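Local coordinates for Polyphosphate:AMP phosphotransferase (Meiothermus ruber H328, PDB 5O6M), which transfers phosphate from inorganic polyphosphate to AMP and ADP, yielding ADP and ATP, and can also act on other nucleoside mono- and diphosphates, at residues Phe12-Phe17 with Lys165-Ile170; Arg132-Val137 with Arg200-Arg205; Tyr225-Asn230 with Ser240-Glu245. The protein carries 1 engineered substitution. All blocks are in the same frame, centred on the assembly; numbering follows the deposited sequence.

Contact 1 of 3, residues Phe12-Phe17 with Lys165-Ile170; sequences FELKRF and KFFLHI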
loop_
_atom_site.group_PDB
_atom_site.type_symbol
_atom_site.label_atom_id
_atom_site.label_comp_id
_atom_site.label_asym_id
_atom_site.label_seq_id
_atom_site.Cartn_x
_atom_site.Cartn_y
_atom_site.Cartn_z
ATOM N N PHE D 12 -3.391 -30.009 -22.910
ATOM C CA PHE D 12 -4.418 -29.087 -23.377
ATOM C C PHE D 12 -4.103 -28.592 -24.781
ATOM O O PHE D 12 -2.970 -28.209 -25.081
ATOM C CB PHE D 12 -4.529 -27.902 -22.415
ATOM C CG PHE D 12 -5.358 -26.767 -22.946
ATOM C CD1 PHE D 12 -6.740 -26.809 -22.875
ATOM C CD2 PHE D 12 -4.756 -25.660 -23.521
ATOM C CE1 PHE D 12 -7.507 -25.767 -23.361
ATOM C CE2 PHE D 12 -5.518 -24.615 -24.011
ATOM C CZ PHE D 12 -6.895 -24.669 -23.929
ATOM N N GLU D 13 -5.118 -28.592 -25.644
ATOM C CA GLU D 13 -4.995 -28.051 -26.992
ATOM C C GLU D 13 -6.164 -27.115 -27.254
ATOM O O GLU D 13 -7.326 -27.520 -27.143
ATOM C CB GLU D 13 -4.933 -29.175 -28.031
ATOM C CG GLU D 13 -3.603 -29.922 -28.009
ATOM C CD GLU D 13 -3.428 -30.875 -29.174
ATOM O OE1 GLU D 13 -4.403 -31.093 -29.923
ATOM O OE2 GLU D 13 -2.307 -31.402 -29.343
ATOM N N LEU D 14 -5.849 -25.868 -27.610
ATOM C CA LEU D 14 -6.873 -24.836 -27.729
ATOM C C LEU D 14 -7.792 -25.087 -28.920
ATOM O O LEU D 14 -9.007 -24.880 -28.824
ATOM C CB LEU D 14 -6.208 -23.464 -27.834
ATOM C CG LEU D 14 -7.104 -22.226 -27.850
ATOM C CD1 LEU D 14 -8.083 -22.257 -26.690
ATOM C CD2 LEU D 14 -6.244 -20.973 -27.801
ATOM N N LYS D 15 -7.233 -25.535 -30.046
ATOM C CA LYS D 15 -8.041 -25.787 -31.235
ATOM C C LYS D 15 -9.127 -26.828 -31.002
ATOM O O LYS D 15 -10.018 -26.963 -31.847
ATOM C CB LYS D 15 -7.146 -26.219 -32.400
ATOM C CG LYS D 15 -6.333 -27.474 -32.133
ATOM C CD LYS D 15 -5.304 -27.715 -33.229
ATOM C CE LYS D 15 -4.414 -28.904 -32.895
ATOM N NZ LYS D 15 -3.312 -29.085 -33.883
ATOM N N ARG D 16 -9.085 -27.559 -29.888
ATOM C CA ARG D 16 -10.127 -28.511 -29.533
ATOM C C ARG D 16 -11.276 -27.864 -28.764
ATOM O O ARG D 16 -12.065 -28.572 -28.127
ATOM C CB ARG D 16 -9.530 -29.669 -28.727
ATOM C CG ARG D 16 -8.551 -30.519 -29.529
ATOM C CD ARG D 16 -8.055 -31.726 -28.744
ATOM N NE ARG D 16 -7.162 -32.553 -29.553
ATOM C CZ ARG D 16 -6.522 -33.630 -29.106
ATOM N NH1 ARG D 16 -6.671 -34.020 -27.847
ATOM N NH2 ARG D 16 -5.730 -34.317 -29.920
ATOM N N PHE D 17 -11.383 -26.538 -28.812
ATOM C CA PHE D 17 -12.460 -25.794 -28.173
ATOM C C PHE D 17 -13.024 -24.805 -29.181
ATOM O O PHE D 17 -12.269 -24.043 -29.795
ATOM C CB PHE D 17 -11.980 -25.066 -26.911
ATOM C CG PHE D 17 -11.611 -25.988 -25.780
ATOM C CD1 PHE D 17 -10.364 -26.594 -25.734
ATOM C CD2 PHE D 17 -12.519 -26.254 -24.763
ATOM C CE1 PHE D 17 -10.028 -27.443 -24.692
ATOM C CE2 PHE D 17 -12.189 -27.103 -23.719
ATOM C CZ PHE D 17 -10.943 -27.698 -23.682
ATOM N N LYS D 165 -10.185 -19.540 -12.772
ATOM C CA LYS D 165 -9.557 -18.845 -13.885
ATOM C C LYS D 165 -10.390 -19.074 -15.136
ATOM O O LYS D 165 -10.680 -20.220 -15.498
ATOM C CB LYS D 165 -8.113 -19.313 -14.081
ATOM C CG LYS D 165 -7.233 -19.061 -12.859
ATOM C CD LYS D 165 -5.814 -19.580 -13.044
ATOM C CE LYS D 165 -5.746 -21.092 -13.072
ATOM N NZ LYS D 165 -4.326 -21.561 -13.030
ATOM N N PHE D 166 -10.797 -17.982 -15.775
ATOM C CA PHE D 166 -11.647 -18.025 -16.957
ATOM C C PHE D 166 -10.894 -17.427 -18.134
ATOM O O PHE D 166 -10.445 -16.276 -18.069
ATOM C CB PHE D 166 -12.954 -17.260 -16.724
ATOM C CG PHE D 166 -13.838 -17.863 -15.670
ATOM C CD1 PHE D 166 -14.630 -18.964 -15.956
ATOM C CD2 PHE D 166 -13.882 -17.328 -14.396
ATOM C CE1 PHE D 166 -15.449 -19.522 -14.986
ATOM C CE2 PHE D 166 -14.697 -17.881 -13.419
ATOM C CZ PHE D 166 -15.485 -18.978 -13.715
ATOM N N PHE D 167 -10.734 -18.212 -19.195
ATOM C CA PHE D 167 -10.311 -17.694 -20.489
ATOM C C PHE D 167 -11.562 -17.549 -21.352
ATOM O O PHE D 167 -12.191 -18.549 -21.710
ATOM C CB PHE D 167 -9.280 -18.611 -21.142
ATOM C CG PHE D 167 -8.812 -18.134 -22.489
ATOM C CD1 PHE D 167 -8.175 -16.911 -22.622
ATOM C CD2 PHE D 167 -9.014 -18.902 -23.625
ATOM C CE1 PHE D 167 -7.739 -16.466 -23.860
ATOM C CE2 PHE D 167 -8.585 -18.462 -24.867
ATOM C CZ PHE D 167 -7.946 -17.242 -24.983
ATOM N N LEU D 168 -11.945 -16.310 -21.653
ATOM C CA LEU D 168 -13.069 -16.060 -22.553
ATOM C C LEU D 168 -12.563 -16.162 -23.988
ATOM O O LEU D 168 -11.763 -15.332 -24.435
ATOM C CB LEU D 168 -13.710 -14.703 -22.278
ATOM C CG LEU D 168 -14.027 -14.383 -20.816
ATOM C CD1 LEU D 168 -14.614 -12.981 -20.686
ATOM C CD2 LEU D 168 -14.944 -15.423 -20.200
ATOM N N HIS D 169 -13.048 -17.169 -24.717
ATOM C CA HIS D 169 -12.443 -17.611 -25.969
ATOM C C HIS D 169 -13.283 -17.121 -27.147
ATOM O O HIS D 169 -14.399 -17.604 -27.369
ATOM C CB HIS D 169 -12.322 -19.133 -25.985
ATOM C CG HIS D 169 -11.572 -19.672 -27.162
ATOM N ND1 HIS D 169 -10.509 -19.005 -27.736
ATOM C CD2 HIS D 169 -11.728 -20.815 -27.871
ATOM C CE1 HIS D 169 -10.042 -19.717 -28.747
ATOM N NE2 HIS D 169 -10.764 -20.818 -28.851
ATOM N N ILE D 170 -12.755 -16.150 -27.888
ATOM C CA ILE D 170 -13.406 -15.658 -29.091
ATOM C C ILE D 170 -12.540 -16.009 -30.296
ATOM O O ILE D 170 -11.339 -16.281 -30.183
ATOM C CB ILE D 170 -13.679 -14.140 -29.045
ATOM C CG1 ILE D 170 -12.365 -13.360 -28.967
ATOM C CG2 ILE D 170 -14.598 -13.792 -27.877
ATOM C CD1 ILE D 170 -12.510 -11.886 -29.291
#

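Contact 2 of 3, residues Arg132-Val137 with Arg200-Arg205; sequences RVKNLV and RRLWDR. With PO4 (phosphate ion), chain Z.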
loop_
_atom_site.group_PDB
_atom_site.type_symbol
_atom_site.label_atom_id
_atom_site.label_comp_id
_atom_site.label_asym_id
_atom_site.label_seq_id
_atom_site.Cartn_x
_atom_site.Cartn_y
_atom_site.Cartn_z
ATOM N N ARG D 132 5.624 -12.409 -23.153
ATOM C CA ARG D 132 6.200 -13.411 -24.043
ATOM C C ARG D 132 6.048 -13.020 -25.511
ATOM O O ARG D 132 7.011 -13.087 -26.282
ATOM C CB ARG D 132 5.555 -14.770 -23.776
ATOM C CG ARG D 132 5.510 -15.697 -24.984
ATOM C CD ARG D 132 5.087 -17.096 -24.570
ATOM N NE ARG D 132 4.696 -17.921 -25.710
ATOM C CZ ARG D 132 4.714 -19.250 -25.712
ATOM N NH1 ARG D 132 5.124 -19.913 -24.638
ATOM N NH2 ARG D 132 4.331 -19.919 -26.791
ATOM N N VAL D 133 4.844 -12.606 -25.912
ATOM C CA VAL D 133 4.580 -12.341 -27.325
ATOM C C VAL D 133 5.493 -11.240 -27.848
ATOM O O VAL D 133 5.991 -11.311 -28.977
ATOM C CB VAL D 133 3.095 -11.991 -27.537
ATOM C CG1 VAL D 133 2.895 -11.346 -28.899
ATOM C CG2 VAL D 133 2.234 -13.238 -27.398
ATOM N N LYS D 134 5.722 -10.207 -27.043
ATOM C CA LYS D 134 6.556 -9.079 -27.434
ATOM C C LYS D 134 7.959 -9.163 -26.854
ATOM O O LYS D 134 8.696 -8.172 -26.893
ATOM C CB LYS D 134 5.890 -7.763 -27.031
ATOM C CG LYS D 134 4.557 -7.532 -27.711
ATOM C CD LYS D 134 3.958 -6.184 -27.337
ATOM C CE LYS D 134 2.601 -5.986 -28.003
ATOM N NZ LYS D 134 1.875 -4.801 -27.469
ATOM N N ASN D 135 8.337 -10.313 -26.299
ATOM C CA ASN D 135 9.673 -10.518 -25.744
ATOM C C ASN D 135 10.087 -9.347 -24.854
ATOM O O ASN D 135 11.151 -8.747 -25.024
ATOM C CB ASN D 135 10.699 -10.742 -26.857
ATOM C CG ASN D 135 10.345 -11.915 -27.748
ATOM O OD1 ASN D 135 10.023 -11.741 -28.925
ATOM N ND2 ASN D 135 10.398 -13.120 -27.189
ATOM N N LEU D 136 9.234 -9.029 -23.877
ATOM C CA LEU D 136 9.578 -7.981 -22.924
ATOM C C LEU D 136 10.671 -8.432 -21.967
ATOM O O LEU D 136 11.328 -7.588 -21.352
ATOM C CB LEU D 136 8.334 -7.541 -22.154
ATOM C CG LEU D 136 7.217 -6.953 -23.021
ATOM C CD1 LEU D 136 6.063 -6.457 -22.162
ATOM C CD2 LEU D 136 7.752 -5.835 -23.908
ATOM N N VAL D 137 10.858 -9.739 -21.818
ATOM C CA VAL D 137 12.052 -10.311 -21.198
ATOM C C VAL D 137 12.463 -11.539 -21.994
ATOM O O VAL D 137 11.644 -12.148 -22.695
ATOM C CB VAL D 137 11.821 -10.687 -19.720
ATOM C CG1 VAL D 137 11.402 -9.464 -18.915
ATOM C CG2 VAL D 137 10.780 -11.792 -19.610
ATOM N N ARG D 200 -3.712 -7.313 -32.544
ATOM C CA ARG D 200 -4.512 -8.140 -33.442
ATOM C C ARG D 200 -3.650 -8.744 -34.539
ATOM O O ARG D 200 -3.826 -9.910 -34.910
ATOM C CB ARG D 200 -5.640 -7.321 -34.062
ATOM C CG ARG D 200 -6.268 -8.037 -35.231
ATOM C CD ARG D 200 -7.608 -7.475 -35.623
ATOM N NE ARG D 200 -8.106 -8.181 -36.796
ATOM C CZ ARG D 200 -8.790 -9.318 -36.738
ATOM N NH1 ARG D 200 -9.059 -9.864 -35.561
ATOM N NH2 ARG D 200 -9.202 -9.907 -37.851
ATOM N N ARG D 201 -2.721 -7.956 -35.075
ATOM C CA ARG D 201 -1.795 -8.458 -36.082
ATOM C C ARG D 201 -0.985 -9.640 -35.561
ATOM O O ARG D 201 -0.538 -10.481 -36.351
ATOM C CB ARG D 201 -0.902 -7.306 -36.539
ATOM C CG ARG D 201 0.213 -7.660 -37.489
ATOM C CD ARG D 201 1.082 -6.435 -37.699
ATOM N NE ARG D 201 1.796 -6.067 -36.479
ATOM C CZ ARG D 201 2.893 -6.671 -36.034
ATOM N NH1 ARG D 201 3.424 -7.677 -36.714
ATOM N NH2 ARG D 201 3.462 -6.261 -34.908
ATOM N N LEU D 202 -0.786 -9.723 -34.243
ATOM C CA LEU D 202 -0.093 -10.828 -33.590
ATOM C C LEU D 202 -1.046 -11.910 -33.076
ATOM O O LEU D 202 -0.679 -12.656 -32.162
ATOM C CB LEU D 202 0.763 -10.306 -32.432
ATOM C CG LEU D 202 1.966 -9.419 -32.742
ATOM C CD1 LEU D 202 2.383 -8.653 -31.501
ATOM C CD2 LEU D 202 3.125 -10.259 -33.253
ATOM N N TRP D 203 -2.257 -12.000 -33.629
ATOM C CA TRP D 203 -3.276 -12.899 -33.087
ATOM C C TRP D 203 -2.730 -14.298 -32.811
ATOM O O TRP D 203 -2.963 -14.868 -31.739
ATOM C CB TRP D 203 -4.461 -12.979 -34.050
ATOM C CG TRP D 203 -5.480 -14.010 -33.665
ATOM C CD1 TRP D 203 -5.449 -15.341 -33.963
ATOM C CD2 TRP D 203 -6.706 -13.788 -32.952
ATOM N NE1 TRP D 203 -6.561 -15.967 -33.456
ATOM C CE2 TRP D 203 -7.352 -15.037 -32.834
ATOM C CE3 TRP D 203 -7.313 -12.660 -32.392
ATOM C CZ2 TRP D 203 -8.574 -15.187 -32.182
ATOM C CZ3 TRP D 203 -8.528 -12.812 -31.747
ATOM C CH2 TRP D 203 -9.144 -14.065 -31.647
ATOM N N ASP D 204 -1.994 -14.871 -33.768
ATOM C CA ASP D 204 -1.580 -16.266 -33.627
ATOM C C ASP D 204 -0.539 -16.440 -32.529
ATOM O O ASP D 204 -0.585 -17.421 -31.775
ATOM C CB ASP D 204 -1.062 -16.803 -34.961
ATOM C CG ASP D 204 -2.151 -16.889 -36.014
ATOM O OD1 ASP D 204 -3.247 -17.395 -35.689
ATOM O OD2 ASP D 204 -1.915 -16.454 -37.160
ATOM N N ARG D 205 0.412 -15.511 -32.420
ATOM C CA ARG D 205 1.389 -15.621 -31.345
ATOM C C ARG D 205 0.728 -15.495 -29.976
ATOM O O ARG D 205 1.157 -16.154 -29.020
ATOM C CB ARG D 205 2.490 -14.576 -31.517
ATOM C CG ARG D 205 3.457 -14.881 -32.654
ATOM C CD ARG D 205 4.777 -14.150 -32.458
ATOM N NE ARG D 205 5.088 -13.251 -33.568
ATOM C CZ ARG D 205 5.938 -13.536 -34.550
ATOM N NH1 ARG D 205 6.157 -12.653 -35.516
ATOM N NH2 ARG D 205 6.574 -14.700 -34.565
HETATM P P PO4 Z . 5.158 -23.725 -26.184
HETATM O O1 PO4 Z . 3.663 -23.943 -26.173
HETATM O O2 PO4 Z . 5.521 -22.725 -27.256
HETATM O O3 PO4 Z . 5.845 -25.039 -26.471
HETATM O O4 PO4 Z . 5.613 -23.203 -24.840
#

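Contact 3 of 3, residues Tyr225-Asn230 with Ser240-Glu245; sequences YVIPAN and SHILVE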
loop_
_atom_site.group_PDB
_atom_site.type_symbol
_atom_site.label_atom_id
_atom_site.label_comp_id
_atom_site.label_asym_id
_atom_site.label_seq_id
_atom_site.Cartn_x
_atom_site.Cartn_y
_atom_site.Cartn_z
ATOM N N TYR D 225 -10.812 -22.580 -16.932
ATOM C CA TYR D 225 -12.014 -22.866 -17.700
ATOM C C TYR D 225 -11.954 -22.087 -19.002
ATOM O O TYR D 225 -11.761 -20.867 -18.991
ATOM C CB TYR D 225 -13.281 -22.494 -16.930
ATOM C CG TYR D 225 -13.473 -23.275 -15.656
ATOM C CD1 TYR D 225 -14.140 -24.495 -15.656
ATOM C CD2 TYR D 225 -12.990 -22.791 -14.447
ATOM C CE1 TYR D 225 -14.316 -25.210 -14.486
ATOM C CE2 TYR D 225 -13.164 -23.497 -13.274
ATOM C CZ TYR D 225 -13.825 -24.702 -13.297
ATOM O OH TYR D 225 -13.991 -25.396 -12.123
ATOM N N VAL D 226 -12.096 -22.793 -20.117
ATOM C CA VAL D 226 -12.224 -22.159 -21.423
ATOM C C VAL D 226 -13.705 -21.902 -21.657
ATOM O O VAL D 226 -14.521 -22.829 -21.605
ATOM C CB VAL D 226 -11.622 -23.030 -22.534
ATOM C CG1 VAL D 226 -11.827 -22.370 -23.889
ATOM C CG2 VAL D 226 -10.145 -23.268 -22.272
ATOM N N ILE D 227 -14.054 -20.643 -21.894
ATOM C CA ILE D 227 -15.438 -20.197 -21.990
ATOM C C ILE D 227 -15.715 -19.834 -23.447
ATOM O O ILE D 227 -15.149 -18.855 -23.959
ATOM C CB ILE D 227 -15.719 -19.007 -21.061
ATOM C CG1 ILE D 227 -15.335 -19.346 -19.615
ATOM C CG2 ILE D 227 -17.183 -18.577 -21.170
ATOM C CD1 ILE D 227 -16.113 -20.514 -19.035
ATOM N N PRO D 228 -16.540 -20.602 -24.165
ATOM C CA PRO D 228 -16.978 -20.149 -25.490
ATOM C C PRO D 228 -17.636 -18.788 -25.354
ATOM O O PRO D 228 -18.684 -18.663 -24.713
ATOM C CB PRO D 228 -17.972 -21.230 -25.933
ATOM C CG PRO D 228 -17.649 -22.425 -25.084
ATOM C CD PRO D 228 -17.168 -21.875 -23.773
ATOM N N ALA D 229 -17.021 -17.758 -25.933
ATOM C CA ALA D 229 -17.405 -16.386 -25.635
ATOM C C ALA D 229 -17.804 -15.589 -26.868
ATOM O O ALA D 229 -17.941 -14.363 -26.779
ATOM C CB ALA D 229 -16.266 -15.674 -24.893
ATOM N N ASN D 230 -17.994 -16.237 -28.019
ATOM C CA ASN D 230 -18.513 -15.502 -29.168
ATOM C C ASN D 230 -19.942 -15.031 -28.931
ATOM O O ASN D 230 -20.349 -14.004 -29.486
ATOM C CB ASN D 230 -18.430 -16.361 -30.429
ATOM C CG ASN D 230 -17.081 -16.263 -31.119
ATOM O OD1 ASN D 230 -16.141 -15.652 -30.596
ATOM N ND2 ASN D 230 -16.979 -16.859 -32.298
ATOM N N SER D 240 -21.455 -17.669 -15.010
ATOM C CA SER D 240 -22.320 -17.607 -13.836
ATOM C C SER D 240 -22.537 -18.988 -13.230
ATOM O O SER D 240 -22.453 -19.160 -12.009
ATOM C CB SER D 240 -23.658 -16.971 -14.208
ATOM O OG SER D 240 -23.472 -15.653 -14.691
ATOM N N HIS D 241 -22.809 -19.992 -14.069
ATOM C CA HIS D 241 -23.059 -21.332 -13.545
ATOM C C HIS D 241 -21.844 -21.870 -12.806
ATOM O O HIS D 241 -21.952 -22.351 -11.671
ATOM C CB HIS D 241 -23.461 -22.287 -14.668
ATOM C CG HIS D 241 -23.591 -23.709 -14.215
ATOM N ND1 HIS D 241 -24.681 -24.167 -13.507
ATOM C CD2 HIS D 241 -22.762 -24.770 -14.357
ATOM C CE1 HIS D 241 -24.519 -25.449 -13.233
ATOM N NE2 HIS D 241 -23.363 -25.840 -13.741
ATOM N N ILE D 242 -20.671 -21.788 -13.432
ATOM C CA ILE D 242 -19.463 -22.302 -12.801
ATOM C C ILE D 242 -19.212 -21.590 -11.478
ATOM O O ILE D 242 -18.921 -22.228 -10.460
ATOM C CB ILE D 242 -18.270 -22.174 -13.767
ATOM C CG1 ILE D 242 -18.477 -23.102 -14.973
ATOM C CG2 ILE D 242 -16.953 -22.457 -13.056
ATOM C CD1 ILE D 242 -17.600 -22.798 -16.163
ATOM N N LEU D 243 -19.362 -20.265 -11.461
ATOM C CA LEU D 243 -19.105 -19.509 -10.237
ATOM C C LEU D 243 -20.080 -19.886 -9.125
ATOM O O LEU D 243 -19.672 -20.124 -7.982
ATOM C CB LEU D 243 -19.173 -18.008 -10.516
ATOM C CG LEU D 243 -19.079 -17.137 -9.262
ATOM C CD1 LEU D 243 -17.798 -17.439 -8.504
ATOM C CD2 LEU D 243 -19.162 -15.657 -9.615
ATOM N N VAL D 244 -21.375 -19.947 -9.440
ATOM C CA VAL D 244 -22.379 -20.197 -8.405
ATOM C C VAL D 244 -22.165 -21.561 -7.762
ATOM O O VAL D 244 -22.155 -21.689 -6.531
ATOM C CB VAL D 244 -23.799 -20.062 -8.983
ATOM C CG1 VAL D 244 -24.803 -20.737 -8.060
ATOM C CG2 VAL D 244 -24.153 -18.594 -9.173
ATOM N N GLU D 245 -22.001 -22.604 -8.581
ATOM C CA GLU D 245 -21.841 -23.948 -8.031
ATOM C C GLU D 245 -20.616 -24.029 -7.129
ATOM O O GLU D 245 -20.686 -24.559 -6.013
ATOM C CB GLU D 245 -21.755 -24.979 -9.157
ATOM C CG GLU D 245 -21.416 -26.382 -8.667
ATOM C CD GLU D 245 -21.717 -27.458 -9.693
ATOM O OE1 GLU D 245 -22.643 -27.256 -10.507
ATOM O OE2 GLU D 245 -21.030 -28.503 -9.682
#

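Contact 1 of 3, residues Phe12-Phe17 with Lys165-Ile170
Phe17 N gives its hydrogen to Leu14 O at 2.9 Å, and this bond closes the short 3-10 turn from which both residues face His169. CD1 of Leu14 comes down over one face of the imidazole, 3.9 Å from the ring centroid and 17° off the ring normal, a clear CH-pi contact displaced toward the rim that holds NE2 and CE1. The histidine ring is there because CG stands anti to the backbone N (chi1 -173°), swinging it off the strand toward the turn. The same methyl also meets Phe167, with CD1 of Leu14 4.2 Å from CE2. At the edge of the imidazole, near its plane, Phe17 O lies 3.7 Å from His169 NE2, too far for a hydrogen bond. Behind the turn, Glu211 of helix 203-217 takes the N-H of Leu14, and Gln207 of that helix touches both Leu14 and His169. With the imidazole gone, as with an alanine here, Leu14 CD1 would probably lose the flat face it rests on, opening a gap between turn and strand. The N-terminal loop thus meets strand 161-169 by dispersion and CH-pi packing, with Glu211 giving the turn a polar hold.

Contact 2 of 3, residues Arg132-Val137 with Arg200-Arg205
Val133 packs on Leu202 and Arg205 together: CG1 meets both side chains, CG2 the backbone of Arg205. CG1, anti to the backbone N (chi1 164°), lies 3.8 Å from Leu202 CD1, and the two side chains run past each other in opposite directions. CG1 also comes within 4.2 Å of Arg205 CB, where the side chains meet at a slant, while CG2 rests on the backbone of the same arginine, 3.5 Å from Arg205 O. Arg205 then bends at chi3, and the edge of its guanidinium lies beside CD2 of Leu202, the N-cap residue of helix 203-217. The aliphatic part of Lys134 brushes Leu202 CD1 through CE, and its ammonium forms a salt bridge with Asp199.

Arg132 leaves in another direction. Extended from CG to NE, it presents the edge of its guanidinium to a phosphate ion, probably from the crystallisation liquor, whose phosphorus lies in the guanidinium plane. NH2 bonds O2 of the phosphate at 3.1 Å with an N-H...O angle of 146°, and NH1 makes a weak, straighter bond to O4 at 3.3 Å and 168°.

Asn135, with positive phi, is the C-prime residue of a Schellman motif closing helix 130-133: its N bonds Arg132 O at 3.1 Å, and Leu136 N reaches back to Val131 O. That turn puts Leu136 against the bound ATP. Across the contact lies the break between helices 195-201 and 203-217. Tyr206 of helix 203-217 packs on Val133 and Lys134, and Arg132 runs over Ala209 and Ala212 of that helix; on the far side of the break, Arg200 reaches helix 172-183 and bonds Glu267 O of the second subunit.

Contact 3 of 3, residues Tyr225-Asn230 with Ser240-Glu245
With CG1 of Ile242 anti to its carbonyl carbon (chi1 -66°) and chi2 extended at 164°, both CG2 and CD1 of this residue point at the strand carrying Tyr225 and Ile227. The setting is the alpha/beta P-loop NTPase fold: strand 224-228 is an outermost strand of the chain's parallel five-stranded sheet, and helix 232-249, which follows it in sequence, packs back on it. Tyr225 turns one face of its phenol ring to the isoleucine, the two side chains running past each other in opposite directions. CG2 of Ile242 sits almost squarely over the ring centre, 3.9 Å from the centroid and 13° off the normal, a centred CH-pi contact. Further back on the ring, Tyr225 CD1 lies 3.9 Å from Ile242 CD1. That one isoleucine therefore spans the ring from CZ to CG. Phe166, on the neighbouring strand 161-169, touches both Ile227 and Ile242 and continues this buried apolar layer, while Leu43 and Leu46 of helix 29-53 pack on Leu243 and Val244 at another side of the helix. Two strand residues apart from the tyrosine, Ile227 meets the helix tip to tip, its CD1 4.0 Å from CD1 of Ile242.

Contacts 1 and 3, with centres 11 Å apart, share the sheet: strands 161-169 and 224-228 are neighbours in it, joined by probable hydrogen bonds Lys165 O to Tyr225 N and His169 N to Ile227 O, both 2.8 Å. Contact 1 lies on one face of that pair of strands and contact 3 on the other. Contact 2 stands further out, 18 Å from contact 1 between centres, yet Trp203 CH2 packs 3.4 Å from Ile170 O. Contact 3 is 26 Å from contact 2, centre to centre. Contact 2 borders the ATP: Leu136 touches it and the Lys134 side chain is about 7 Å away, against about 12 Å for the Phe167 side chain.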